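Local coordinates for large adhesion protein (Lap) involved in biofilm formation (Marinobacter hydrocarbonoclasticus, PDB 6XI3), which probably forms part of the extending region of a biofilm adhesin, in which tandem Ig-like beta-sandwich domains bind calcium ions, at residues Leu224-Asp229 against Val306-Ala311; Leu255-Ser260 against Leu292-Thr297; Val265-Thr270 against Thr280-Ser285. One frame throughout, in Å; residues are numbered along the deposited sequence.

How the contacts relate
All three contacts lie in one Ig-like beta-sandwich domain. Contact 2 is the most buried. It joins neighbouring antiparallel strands of the four-stranded sheet through main-chain hydrogen bonds. Contacts 1 and 3 are partly buried and bring together outermost strands of the two facing sheets. In contact 1 a carboxylate reaches a main-chain N-H, and a bound EDTA molecule lies alongside. Contact 3 is side-chain packing, mostly apolar, with no hydrogen bond across it. Strand 290-299 of contact 2 is hydrogen-bonded to strand 305-314 of contact 1, and strand 252-258 to strand 264-270 of contact 3. Contacts 1 and 3 do not touch; their nearest atoms are about 6 Å apart.

Contact 1: residues Leu224-Asp229 against Val306-Ala311; sequences LTVSVD and VSDSAA. With EDT ({[-(bis-carboxymethyl-amino)-ethyl]-carboxymethyl-amino}-acetic acid), chain I.
The side chain of Asp308 leaves its strand with CG anti to the backbone N (chi1 -169°), which carries the carboxylate across to strand 224-229. Leu224 has the same kind of first torsion, and this brings its CD2 to 3.9 Å from Asp308 CB. The two side chains cross obliquely. Val226 N donates to Asp308 OD2 at 3.0 Å, with an N-H...O angle of 160°. The N-H meets the anti side of the oxygen, 18° out of the carboxylate plane. This is the one direct hydrogen bond between the two segments. The other carboxylate oxygen faces the bound EDTA, with Asp308 OD1 3.4 Å from EDT O20. With two acidic groups so close, the proton balance of either could be shifted.

The strands run in nearly the same direction but belong to different sheets. They are outermost strands meeting along one edge of an Ig-like beta-sandwich. Strand 223-232 pairs with strand 237-245, and strand 305-314 pairs with strand 290-299. Apolar groups fill in between them. Leu224 CB rests on Val306 CG2 at 3.8 Å. Further along, Ala310 CB sits between two valines, near Val226 CG1 and 3.9 Å from Val228 CG2. Tyr277 also packs on Leu224 and Val226, and its OH hydrogen-bonds to Thr225 O.

At the Leu224 end a water joins the two backbones. It accepts from Leu224 N and lies within hydrogen-bonding distance of Ser307 O (2.7 Å). EDTA lies beside this end of the contact, where Ser307 N donates to EDT O13 at 3.0 Å. Thr225 CG2 touches the ligand from the other strand, 3.6 Å from EDT O19.

Contact 2: residues Leu255-Ser260 against Leu292-Thr297; sequences LTVTDS and LTVEAT
The carbonyl oxygen of Thr293 is gripped by two donors. Thr258 N gives it a hydrogen bond of 2.8 Å, tilted 24° from the carbonyl plane. A water gives it a second, and the same water is hydrogen-bonded to Thr256 OG1 and Thr258 OG1. The two hydroxyls project from the same face of the sheet, so one water ties alternate threonines of one strand to the main chain of the next. Thr258 OG1 stands beside its backbone N and anti to the carbonyl carbon (chi1 -53°), which turns it to that water.

Thr293 N returns a bond to Thr258 O at 2.9 Å, in the carbonyl plane. Thr256 and Glu295 form the next hydrogen-bonded pair, with Thr256 N to Glu295 O at 2.8 Å. Their side chains lie side by side and point the same way, with Thr256 OG1 3.7 Å from Glu295 CB.

This is regular antiparallel pairing of the two central strands in the four-stranded sheet of an Ig-like beta-sandwich. The non-hydrogen-bonded pairs, Leu255 with Ala296 and Val257 with Val294, turn their side chains to the other face. That face looks into the sandwich, where Leu240 of the opposing sheet packs on Leu255 and Val294. Val257 and Val294 lie side by side, with Val257 CG1 4.1 Å from Val294 CG2. Leu292 CD1 reaches Val257 CG1 at an angle. At the other end, Leu255 CD2 rests against Ala296 CB at 4.0 Å. Where strand 252-258 ends, Leu292 CD2 covers Asp259 CA at 3.9 Å. The Asp259 carboxylate turns to loop N-H groups, including that of Asn263.

Contact 3: residues Val265-Thr270 against Thr280-Ser285; sequences VTATTT and TGVDIS
Apolar packing carries the contact, and Val265 does most of it. Its CG1 touches Val282 CG1 at 4.2 Å and Ile284 CG2 at 4.4 Å. The same methyl lies 3.6 Å from Asp283 O. CG1 falls somewhat short of anti to the backbone N (chi1 157°), which leaves both methyls turned to that carbonyl oxygen. Two residues on, Ala267 CB meets Val282 CG1 at 4.2 Å. Val282 CG1 is thus touched by both Val265 and Ala267. Leu287 adds to the cover of Val265, and Leu279 to that of Ala267.

No hydrogen bond crosses between the segments. The polar bonds lie within segment 280-285, where the strand gives way to a turn. Ser285 N donates to Asp283 OD1 at 3.0 Å, on the anti side and 31° out of the carboxylate plane. This bond makes an Asx turn. Ser285 OG meets OD1 at its syn lone pair, on the side of the other carboxylate oxygen, but this bond is modelled unusually short and its length is doubtful. Just before the turn, Gly281 and Val282 both face Ala238 in a G1 beta bulge, with Gly281 at positive phi.

Strands 264-270 and 277-283 are outermost strands of different sheets. The axes of segments 265-270 and 280-283 pass 8.1 Å apart, at 148°. Such side-chain packing between edge strands closes one side of the Ig-like beta-sandwich.

Contact 1: residues Leu224-Asp229 against Val306-Ala311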
ATOM      1  N   LEU A 224       6.220   2.548 -11.573  1.00 24.70           N
ATOM      2  CA  LEU A 224       5.153   2.445 -12.584  1.00 26.74           C
ATOM      3  C   LEU A 224       5.828   2.621 -13.946  1.00 27.08           C
ATOM      4  O   LEU A 224       6.711   3.477 -14.062  1.00 27.77           O
ATOM      5  CB  LEU A 224       4.054   3.488 -12.320  1.00 23.89           C
ATOM      6  CG  LEU A 224       2.892   3.465 -13.329  1.00 23.08           C
ATOM      7  CD1 LEU A 224       1.563   3.840 -12.699  1.00 23.46           C
ATOM      8  CD2 LEU A 224       3.162   4.388 -14.503  1.00 25.21           C
ATOM      9  N   THR A 225       5.472   1.766 -14.901  1.00 25.81           N
ATOM     10  CA  THR A 225       5.808   1.970 -16.326  1.00 25.45           C
ATOM     11  C   THR A 225       4.513   2.156 -17.118  1.00 25.72           C
ATOM     12  O   THR A 225       3.494   1.620 -16.698  1.00 25.50           O
ATOM     13  CB  THR A 225       6.655   0.821 -16.871  1.00 26.52           C
ATOM     14  OG1 THR A 225       5.804  -0.319 -16.983  1.00 30.67           O
ATOM     15  CG2 THR A 225       7.886   0.525 -16.028  1.00 28.54           C
ATOM     16  N   VAL A 226       4.584   2.890 -18.231  1.00 23.60           N
ATOM     17  CA  VAL A 226       3.446   3.022 -19.173  1.00 23.41           C
ATOM     18  C   VAL A 226       3.990   2.771 -20.574  1.00 26.95           C
ATOM     19  O   VAL A 226       5.152   3.075 -20.828  1.00 23.36           O
ATOM     20  CB  VAL A 226       2.706   4.364 -19.044  1.00 23.19           C
ATOM     21  CG1 VAL A 226       3.556   5.565 -19.443  1.00 23.71           C
ATOM     22  CG2 VAL A 226       1.408   4.342 -19.847  1.00 24.84           C
ATOM     23  N   SER A 227       3.173   2.192 -21.442  1.00 26.15           N
ATOM     24  CA  SER A 227       3.576   2.019 -22.848  1.00 32.03           C
ATOM     25  C   SER A 227       2.370   2.282 -23.743  1.00 27.90           C
ATOM     26  O   SER A 227       1.201   2.058 -23.312  1.00 25.40           O
ATOM     27  CB  SER A 227       4.262   0.686 -23.064  1.00 36.26           C
ATOM     28  OG  SER A 227       3.349  -0.321 -23.389  1.00 40.16           O
ATOM     29  N   VAL A 228       2.652   2.847 -24.907  1.00 25.07           N
ATOM     30  CA  VAL A 228       1.642   3.071 -25.958  1.00 28.71           C
ATOM     31  C   VAL A 228       1.708   1.825 -26.816  1.00 27.80           C
ATOM     32  O   VAL A 228       2.680   1.704 -27.524  1.00 29.38           O
ATOM     33  CB  VAL A 228       1.946   4.372 -26.721  1.00 29.70           C
ATOM     34  CG1 VAL A 228       0.857   4.699 -27.716  1.00 32.32           C
ATOM     35  CG2 VAL A 228       2.136   5.498 -25.729  1.00 28.75           C
ATOM     36  N   ASP A 229       0.771   0.901 -26.632  1.00 23.72           N
ATOM     37  CA  ASP A 229       0.679  -0.333 -27.445  1.00 26.80           C
ATOM     38  C   ASP A 229       0.344   0.025 -28.900  1.00 27.96           C
ATOM     39  O   ASP A 229       1.003  -0.503 -29.785  1.00 26.92           O
ATOM     40  CB  ASP A 229      -0.320  -1.312 -26.846  1.00 27.78           C
ATOM     41  CG  ASP A 229       0.123  -1.700 -25.430  1.00 30.70           C
ATOM     42  OD1 ASP A 229       1.334  -1.667 -25.172  1.00 34.94           O
ATOM     43  OD2 ASP A 229      -0.727  -1.990 -24.609  1.00 32.06           O
ATOM     44  N   VAL A 306       3.836   7.307  -8.113  1.00 25.33           N
ATOM     45  CA  VAL A 306       4.796   6.693  -9.063  1.00 24.52           C
ATOM     46  C   VAL A 306       4.262   6.954 -10.467  1.00 27.97           C
ATOM     47  O   VAL A 306       3.037   6.822 -10.675  1.00 23.65           O
ATOM     48  CB  VAL A 306       4.978   5.204  -8.797  1.00 25.63           C
ATOM     49  CG1 VAL A 306       5.797   5.012  -7.528  1.00 28.52           C
ATOM     50  CG2 VAL A 306       3.635   4.489  -8.721  1.00 25.73           C
ATOM     51  N   SER A 307       5.167   7.314 -11.367  1.00 25.99           N
ATOM     52  CA  SER A 307       4.846   7.913 -12.679  1.00 27.30           C
ATOM     53  C   SER A 307       5.750   7.335 -13.755  1.00 28.17           C
ATOM     54  O   SER A 307       6.898   6.930 -13.440  1.00 25.72           O
ATOM     55  CB  SER A 307       4.986   9.396 -12.606  1.00 29.87           C
ATOM     56  OG  SER A 307       3.813   9.916 -12.066  1.00 35.86           O
ATOM     57  N   ASP A 308       5.268   7.396 -15.000  1.00 26.31           N
ATOM     58  CA  ASP A 308       6.088   7.161 -16.207  1.00 23.62           C
ATOM     59  C   ASP A 308       5.443   7.965 -17.333  1.00 25.31           C
ATOM     60  O   ASP A 308       4.282   8.407 -17.203  1.00 24.09           O
ATOM     61  CB  ASP A 308       6.261   5.668 -16.492  1.00 24.00           C
ATOM     62  CG  ASP A 308       7.307   5.359 -17.550  1.00 27.01           C
ATOM     63  OD1 ASP A 308       8.213   6.207 -17.730  1.00 31.66           O
ATOM     64  OD2 ASP A 308       7.240   4.267 -18.172  1.00 29.49           O
ATOM     65  N   SER A 309       6.179   8.170 -18.406  1.00 25.20           N
ATOM     66  CA  SER A 309       5.647   8.820 -19.611  1.00 26.71           C
ATOM     67  C   SER A 309       6.095   8.004 -20.819  1.00 27.73           C
ATOM     68  O   SER A 309       7.043   7.232 -20.677  1.00 30.44           O
ATOM     69  CB  SER A 309       6.082  10.238 -19.684  1.00 29.57           C
ATOM     70  OG  SER A 309       7.488  10.280 -19.788  1.00 33.40           O
ATOM     71  N   ALA A 310       5.395   8.119 -21.947  1.00 27.71           N
ATOM     72  CA  ALA A 310       5.769   7.401 -23.185  1.00 28.42           C
ATOM     73  C   ALA A 310       5.350   8.246 -24.393  1.00 26.99           C
ATOM     74  O   ALA A 310       4.441   9.052 -24.243  1.00 26.58           O
ATOM     75  CB  ALA A 310       5.100   6.061 -23.200  1.00 26.85           C
ATOM     76  N   ALA A 311       6.022   8.050 -25.522  1.00 28.10           N
ATOM     77  CA  ALA A 311       5.821   8.839 -26.760  1.00 30.05           C
ATOM     78  C   ALA A 311       4.890   8.033 -27.650  1.00 28.77           C
ATOM     79  O   ALA A 311       4.971   6.797 -27.639  1.00 27.62           O
ATOM     80  CB  ALA A 311       7.143   9.141 -27.445  1.00 31.54           C
TER
HETATM   81  O20 EDT I 508      10.135   3.876 -16.074  1.00 45.46           O
HETATM   82  C5  EDT I 508      10.399   3.561 -14.894  1.00 53.16           C
HETATM   83  O19 EDT I 508      10.669   2.337 -14.568  1.00 45.00           O
HETATM   84  C4  EDT I 508      10.488   4.699 -13.878  1.00 56.04           C
HETATM   85  N3  EDT I 508      10.778   6.058 -14.444  1.00 64.43           N
HETATM   86  C2  EDT I 508      11.936   6.120 -15.394  1.00 58.07           C
HETATM   87  C1  EDT I 508      13.231   5.513 -14.868  1.00 70.71           C
HETATM   88  O18 EDT I 508      13.806   4.597 -15.544  1.00 70.39           O
HETATM   89  O17 EDT I 508      13.718   5.967 -13.807  1.00 83.50           O
HETATM   90  C6  EDT I 508      11.061   7.022 -13.365  1.00 61.20           C
HETATM   91  C7  EDT I 508       9.767   7.488 -12.805  1.00 58.03           C
HETATM   92  N8  EDT I 508       9.908   8.880 -12.353  1.00 62.24           N
HETATM   93  C9  EDT I 508       8.739   9.674 -12.779  1.00 68.84           C
HETATM   94  C10 EDT I 508       8.911  11.170 -12.638  1.00 73.53           C
HETATM   95  O16 EDT I 508       8.423  11.886 -13.535  1.00 66.04           O
HETATM   96  O15 EDT I 508       9.485  11.649 -11.631  1.00 82.23           O
HETATM   97  C11 EDT I 508      10.080   8.927 -10.884  1.00 61.90           C
HETATM   98  C12 EDT I 508       8.770   8.907 -10.107  1.00 59.46           C
HETATM   99  O13 EDT I 508       7.901   8.058 -10.389  1.00 53.62           O
HETATM  100  O14 EDT I 508       8.578   9.719  -9.170  1.00 61.59           O
HETATM  101  O   HOH W   1       7.751   5.233 -11.535  1.00 38.76           O

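Contact 2: residues Leu255-Ser260 against Leu292-Thr297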
ATOM      1  N   LEU A 255      -4.232   8.638 -16.263  1.00 22.07           N
ATOM      2  CA  LEU A 255      -3.427   8.790 -17.478  1.00 24.02           C
ATOM      3  C   LEU A 255      -3.795  10.111 -18.119  1.00 24.44           C
ATOM      4  O   LEU A 255      -4.937  10.555 -17.953  1.00 21.47           O
ATOM      5  CB  LEU A 255      -3.661   7.626 -18.436  1.00 24.98           C
ATOM      6  CG  LEU A 255      -3.248   6.259 -17.896  1.00 25.23           C
ATOM      7  CD1 LEU A 255      -4.464   5.461 -17.519  1.00 27.72           C
ATOM      8  CD2 LEU A 255      -2.429   5.506 -18.907  1.00 28.00           C
ATOM      9  N   THR A 256      -2.835  10.717 -18.801  1.00 24.26           N
ATOM     10  CA  THR A 256      -3.112  11.906 -19.637  1.00 25.19           C
ATOM     11  C   THR A 256      -2.431  11.644 -20.963  1.00 24.68           C
ATOM     12  O   THR A 256      -1.389  10.940 -20.947  1.00 23.72           O
ATOM     13  CB  THR A 256      -2.644  13.232 -19.017  1.00 25.53           C
ATOM     14  OG1 THR A 256      -1.224  13.142 -18.916  1.00 25.93           O
ATOM     15  CG2 THR A 256      -3.288  13.523 -17.687  1.00 27.21           C
ATOM     16  N   VAL A 257      -3.111  12.046 -22.039  1.00 25.55           N
ATOM     17  CA  VAL A 257      -2.562  12.018 -23.417  1.00 24.26           C
ATOM     18  C   VAL A 257      -2.548  13.462 -23.905  1.00 26.01           C
ATOM     19  O   VAL A 257      -3.630  14.077 -23.966  1.00 26.58           O
ATOM     20  CB  VAL A 257      -3.376  11.128 -24.375  1.00 23.75           C
ATOM     21  CG1 VAL A 257      -2.652  10.973 -25.696  1.00 24.78           C
ATOM     22  CG2 VAL A 257      -3.696   9.771 -23.787  1.00 24.36           C
ATOM     23  N   THR A 258      -1.364  13.944 -24.279  1.00 24.11           N
ATOM     24  CA  THR A 258      -1.117  15.363 -24.606  1.00 25.33           C
ATOM     25  C   THR A 258      -0.637  15.416 -26.057  1.00 23.61           C
ATOM     26  O   THR A 258       0.266  14.646 -26.422  1.00 24.47           O
ATOM     27  CB  THR A 258      -0.182  16.017 -23.577  1.00 25.84           C
ATOM     28  OG1 THR A 258      -0.686  15.799 -22.250  1.00 25.46           O
ATOM     29  CG2 THR A 258      -0.060  17.514 -23.785  1.00 28.06           C
ATOM     30  N   ASP A 259      -1.255  16.280 -26.842  1.00 26.08           N
ATOM     31  CA  ASP A 259      -0.961  16.405 -28.283  1.00 27.91           C
ATOM     32  C   ASP A 259       0.004  17.583 -28.475  1.00 31.55           C
ATOM     33  O   ASP A 259       0.403  18.185 -27.482  1.00 27.86           O
ATOM     34  CB  ASP A 259      -2.251  16.496 -29.093  1.00 30.00           C
ATOM     35  CG  ASP A 259      -2.980  17.841 -29.096  1.00 30.30           C
ATOM     36  OD1 ASP A 259      -2.498  18.817 -28.476  1.00 31.01           O
ATOM     37  OD2 ASP A 259      -4.062  17.868 -29.665  1.00 29.44           O
ATOM     38  N   SER A 260       0.363  17.834 -29.730  1.00 32.18           N
ATOM     39  CA  SER A 260       1.403  18.801 -30.166  1.00 37.52           C
ATOM     40  C   SER A 260       0.906  20.247 -30.006  1.00 40.49           C
ATOM     41  O   SER A 260       1.734  21.151 -30.112  1.00 46.03           O
ATOM     42  CB  SER A 260       1.802  18.511 -31.593  1.00 36.55           C
ATOM     43  OG  SER A 260       0.686  18.549 -32.485  1.00 35.96           O
ATOM     44  N   LEU A 292       2.451  12.546 -29.538  1.00 25.90           N
ATOM     45  CA  LEU A 292       1.629  12.411 -28.317  1.00 27.43           C
ATOM     46  C   LEU A 292       2.586  12.139 -27.165  1.00 26.62           C
ATOM     47  O   LEU A 292       3.574  11.413 -27.402  1.00 26.64           O
ATOM     48  CB  LEU A 292       0.680  11.226 -28.470  1.00 27.38           C
ATOM     49  CG  LEU A 292      -0.379  11.365 -29.543  1.00 27.15           C
ATOM     50  CD1 LEU A 292      -1.337  10.204 -29.460  1.00 26.63           C
ATOM     51  CD2 LEU A 292      -1.144  12.682 -29.433  1.00 29.05           C
ATOM     52  N   THR A 293       2.282  12.675 -25.992  1.00 24.92           N
ATOM     53  CA  THR A 293       2.920  12.266 -24.733  1.00 26.14           C
ATOM     54  C   THR A 293       1.846  11.713 -23.811  1.00 26.42           C
ATOM     55  O   THR A 293       0.855  12.421 -23.520  1.00 27.37           O
ATOM     56  CB  THR A 293       3.734  13.392 -24.102  1.00 30.91           C
ATOM     57  OG1 THR A 293       4.655  13.822 -25.108  1.00 36.18           O
ATOM     58  CG2 THR A 293       4.499  12.921 -22.889  1.00 32.44           C
ATOM     59  N   VAL A 294       2.098  10.489 -23.356  1.00 25.22           N
ATOM     60  CA  VAL A 294       1.227   9.760 -22.419  1.00 25.58           C
ATOM     61  C   VAL A 294       1.948   9.751 -21.085  1.00 27.14           C
ATOM     62  O   VAL A 294       3.119   9.332 -21.038  1.00 29.03           O
ATOM     63  CB  VAL A 294       0.947   8.332 -22.914  1.00 26.18           C
ATOM     64  CG1 VAL A 294       0.155   7.540 -21.880  1.00 23.85           C
ATOM     65  CG2 VAL A 294       0.238   8.371 -24.254  1.00 25.42           C
ATOM     66  N   GLU A 295       1.253  10.194 -20.047  1.00 27.83           N
ATOM     67  CA  GLU A 295       1.732  10.071 -18.664  1.00 28.16           C
ATOM     68  C   GLU A 295       0.735   9.242 -17.863  1.00 27.45           C
ATOM     69  O   GLU A 295      -0.481   9.373 -18.117  1.00 24.69           O
ATOM     70  CB  GLU A 295       1.897  11.442 -18.030  1.00 32.90           C
ATOM     71  CG  GLU A 295       2.217  11.312 -16.543  1.00 44.02           C
ATOM     72  CD  GLU A 295       3.334  12.211 -16.084  1.00 50.65           C
ATOM     73  OE1 GLU A 295       3.050  13.410 -15.912  1.00 57.97           O
ATOM     74  OE2 GLU A 295       4.482  11.711 -15.940  1.00 59.03           O
ATOM     75  N   ALA A 296       1.259   8.407 -16.961  1.00 26.21           N
ATOM     76  CA  ALA A 296       0.487   7.538 -16.048  1.00 26.31           C
ATOM     77  C   ALA A 296       1.016   7.763 -14.627  1.00 24.16           C
ATOM     78  O   ALA A 296       2.235   7.836 -14.475  1.00 23.77           O
ATOM     79  CB  ALA A 296       0.626   6.098 -16.470  1.00 24.75           C
ATOM     80  N   THR A 297       0.122   7.839 -13.650  1.00 23.05           N
ATOM     81  CA  THR A 297       0.440   8.055 -12.228  1.00 23.04           C
ATOM     82  C   THR A 297      -0.475   7.168 -11.381  1.00 23.95           C
ATOM     83  O   THR A 297      -1.693   7.062 -11.679  1.00 21.92           O
ATOM     84  CB  THR A 297       0.246   9.527 -11.847  1.00 26.79           C
ATOM     85  OG1 THR A 297       1.041  10.332 -12.714  1.00 31.22           O
ATOM     86  CG2 THR A 297       0.617   9.829 -10.415  1.00 28.99           C
TER
HETATM   87  O   HOH W   2       0.281  13.545 -21.176  1.00 25.70           O

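Contact 3: residues Val265-Thr270 against Thr280-Ser285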
ATOM      1  N   VAL A 265      -6.274  14.696 -23.174  1.00 28.08           N
ATOM      2  CA  VAL A 265      -7.356  13.712 -22.896  1.00 27.20           C
ATOM      3  C   VAL A 265      -6.963  12.968 -21.615  1.00 26.24           C
ATOM      4  O   VAL A 265      -5.775  12.584 -21.509  1.00 24.13           O
ATOM      5  CB  VAL A 265      -7.520  12.758 -24.091  1.00 29.30           C
ATOM      6  CG1 VAL A 265      -8.167  11.440 -23.714  1.00 28.79           C
ATOM      7  CG2 VAL A 265      -8.263  13.423 -25.235  1.00 30.88           C
ATOM      8  N   THR A 266      -7.912  12.792 -20.684  1.00 24.89           N
ATOM      9  CA  THR A 266      -7.711  12.013 -19.441  1.00 25.71           C
ATOM     10  C   THR A 266      -8.355  10.639 -19.631  1.00 24.11           C
ATOM     11  O   THR A 266      -9.407  10.547 -20.317  1.00 25.63           O
ATOM     12  CB  THR A 266      -8.276  12.737 -18.215  1.00 26.66           C
ATOM     13  OG1 THR A 266      -9.698  12.769 -18.334  1.00 27.14           O
ATOM     14  CG2 THR A 266      -7.715  14.134 -18.069  1.00 26.77           C
ATOM     15  N   ALA A 267      -7.722   9.637 -19.037  1.00 23.31           N
ATOM     16  CA  ALA A 267      -8.179   8.241 -18.964  1.00 23.19           C
ATOM     17  C   ALA A 267      -7.835   7.697 -17.586  1.00 25.15           C
ATOM     18  O   ALA A 267      -6.960   8.248 -16.892  1.00 21.30           O
ATOM     19  CB  ALA A 267      -7.547   7.426 -20.044  1.00 24.34           C
ATOM     20  N   THR A 268      -8.516   6.641 -17.188  1.00 25.20           N
ATOM     21  CA  THR A 268      -8.217   5.997 -15.896  1.00 26.09           C
ATOM     22  C   THR A 268      -8.469   4.487 -16.034  1.00 26.29           C
ATOM     23  O   THR A 268      -9.254   4.087 -16.897  1.00 24.44           O
ATOM     24  CB  THR A 268      -8.985   6.728 -14.786  1.00 26.96           C
ATOM     25  OG1 THR A 268      -8.649   6.100 -13.551  1.00 27.68           O
ATOM     26  CG2 THR A 268     -10.482   6.649 -14.953  1.00 27.97           C
ATOM     27  N   THR A 269      -7.751   3.671 -15.267  1.00 24.86           N
ATOM     28  CA  THR A 269      -8.004   2.218 -15.156  1.00 25.66           C
ATOM     29  C   THR A 269      -7.458   1.793 -13.796  1.00 25.84           C
ATOM     30  O   THR A 269      -7.103   2.667 -13.023  1.00 23.83           O
ATOM     31  CB  THR A 269      -7.462   1.427 -16.356  1.00 25.85           C
ATOM     32  OG1 THR A 269      -8.048   0.140 -16.247  1.00 26.59           O
ATOM     33  CG2 THR A 269      -5.957   1.305 -16.443  1.00 23.82           C
ATOM     34  N   THR A 270      -7.477   0.506 -13.507  1.00 25.60           N
ATOM     35  CA  THR A 270      -7.091  -0.022 -12.186  1.00 24.60           C
ATOM     36  C   THR A 270      -6.018  -1.089 -12.351  1.00 24.10           C
ATOM     37  O   THR A 270      -5.943  -1.716 -13.399  1.00 24.62           O
ATOM     38  CB  THR A 270      -8.309  -0.556 -11.427  1.00 25.10           C
ATOM     39  OG1 THR A 270      -8.858  -1.588 -12.218  1.00 29.68           O
ATOM     40  CG2 THR A 270      -9.358   0.498 -11.166  1.00 27.67           C
ATOM     41  N   THR A 280      -7.885  -0.177 -23.492  1.00 24.96           N
ATOM     42  CA  THR A 280      -7.978  -0.224 -24.981  1.00 28.72           C
ATOM     43  C   THR A 280      -9.107   0.713 -25.420  1.00 25.87           C
ATOM     44  O   THR A 280     -10.103   0.790 -24.719  1.00 25.00           O
ATOM     45  CB  THR A 280      -8.129  -1.675 -25.458  1.00 29.10           C
ATOM     46  OG1 THR A 280      -9.378  -2.126 -24.962  1.00 33.30           O
ATOM     47  CG2 THR A 280      -7.023  -2.561 -24.940  1.00 30.90           C
ATOM     48  N   GLY A 281      -8.935   1.412 -26.536  1.00 24.32           N
ATOM     49  CA  GLY A 281     -10.008   2.210 -27.153  1.00 23.97           C
ATOM     50  C   GLY A 281     -10.146   3.571 -26.498  1.00 24.40           C
ATOM     51  O   GLY A 281     -11.203   4.138 -26.532  1.00 26.96           O
ATOM     52  N   VAL A 282      -9.086   4.096 -25.900  1.00 24.02           N
ATOM     53  CA  VAL A 282      -9.108   5.471 -25.353  1.00 22.58           C
ATOM     54  C   VAL A 282      -9.422   6.419 -26.507  1.00 24.27           C
ATOM     55  O   VAL A 282      -8.711   6.343 -27.498  1.00 23.80           O
ATOM     56  CB  VAL A 282      -7.781   5.830 -24.679  1.00 22.16           C
ATOM     57  CG1 VAL A 282      -7.833   7.269 -24.251  1.00 22.40           C
ATOM     58  CG2 VAL A 282      -7.471   4.900 -23.511  1.00 22.80           C
ATOM     59  N   ASP A 283     -10.399   7.314 -26.343  1.00 23.96           N
ATOM     60  CA  ASP A 283     -10.903   8.186 -27.437  1.00 25.73           C
ATOM     61  C   ASP A 283      -9.979   9.408 -27.520  1.00 23.00           C
ATOM     62  O   ASP A 283      -9.940  10.214 -26.576  1.00 22.44           O
ATOM     63  CB  ASP A 283     -12.381   8.502 -27.232  1.00 26.57           C
ATOM     64  CG  ASP A 283     -12.966   9.573 -28.144  1.00 30.01           C
ATOM     65  OD1 ASP A 283     -12.365   9.915 -29.185  1.00 29.39           O
ATOM     66  OD2 ASP A 283     -14.011  10.070 -27.783  1.00 32.03           O
ATOM     67  N   ILE A 284      -9.240   9.527 -28.613  1.00 22.84           N
ATOM     68  CA  ILE A 284      -8.351  10.700 -28.830  1.00 24.85           C
ATOM     69  C   ILE A 284      -8.772  11.479 -30.073  1.00 27.72           C
ATOM     70  O   ILE A 284      -7.896  12.193 -30.626  1.00 25.54           O
ATOM     71  CB  ILE A 284      -6.879  10.259 -28.872  1.00 25.69           C
ATOM     72  CG1 ILE A 284      -6.622   9.182 -29.924  1.00 24.93           C
ATOM     73  CG2 ILE A 284      -6.459   9.823 -27.490  1.00 24.73           C
ATOM     74  CD1 ILE A 284      -5.157   9.015 -30.255  1.00 29.34           C
ATOM     75  N   SER A 285     -10.058  11.399 -30.443  1.00 27.10           N
ATOM     76  CA  SER A 285     -10.648  12.188 -31.568  1.00 30.87           C
ATOM     77  C   SER A 285     -10.519  13.692 -31.294  1.00 29.18           C
ATOM     78  O   SER A 285     -10.507  14.451 -32.267  1.00 31.25           O
ATOM     79  CB  SER A 285     -12.081  11.811 -31.834  1.00 29.77           C
ATOM     80  OG  SER A 285     -12.849  11.937 -30.642  1.00 31.55           O
TER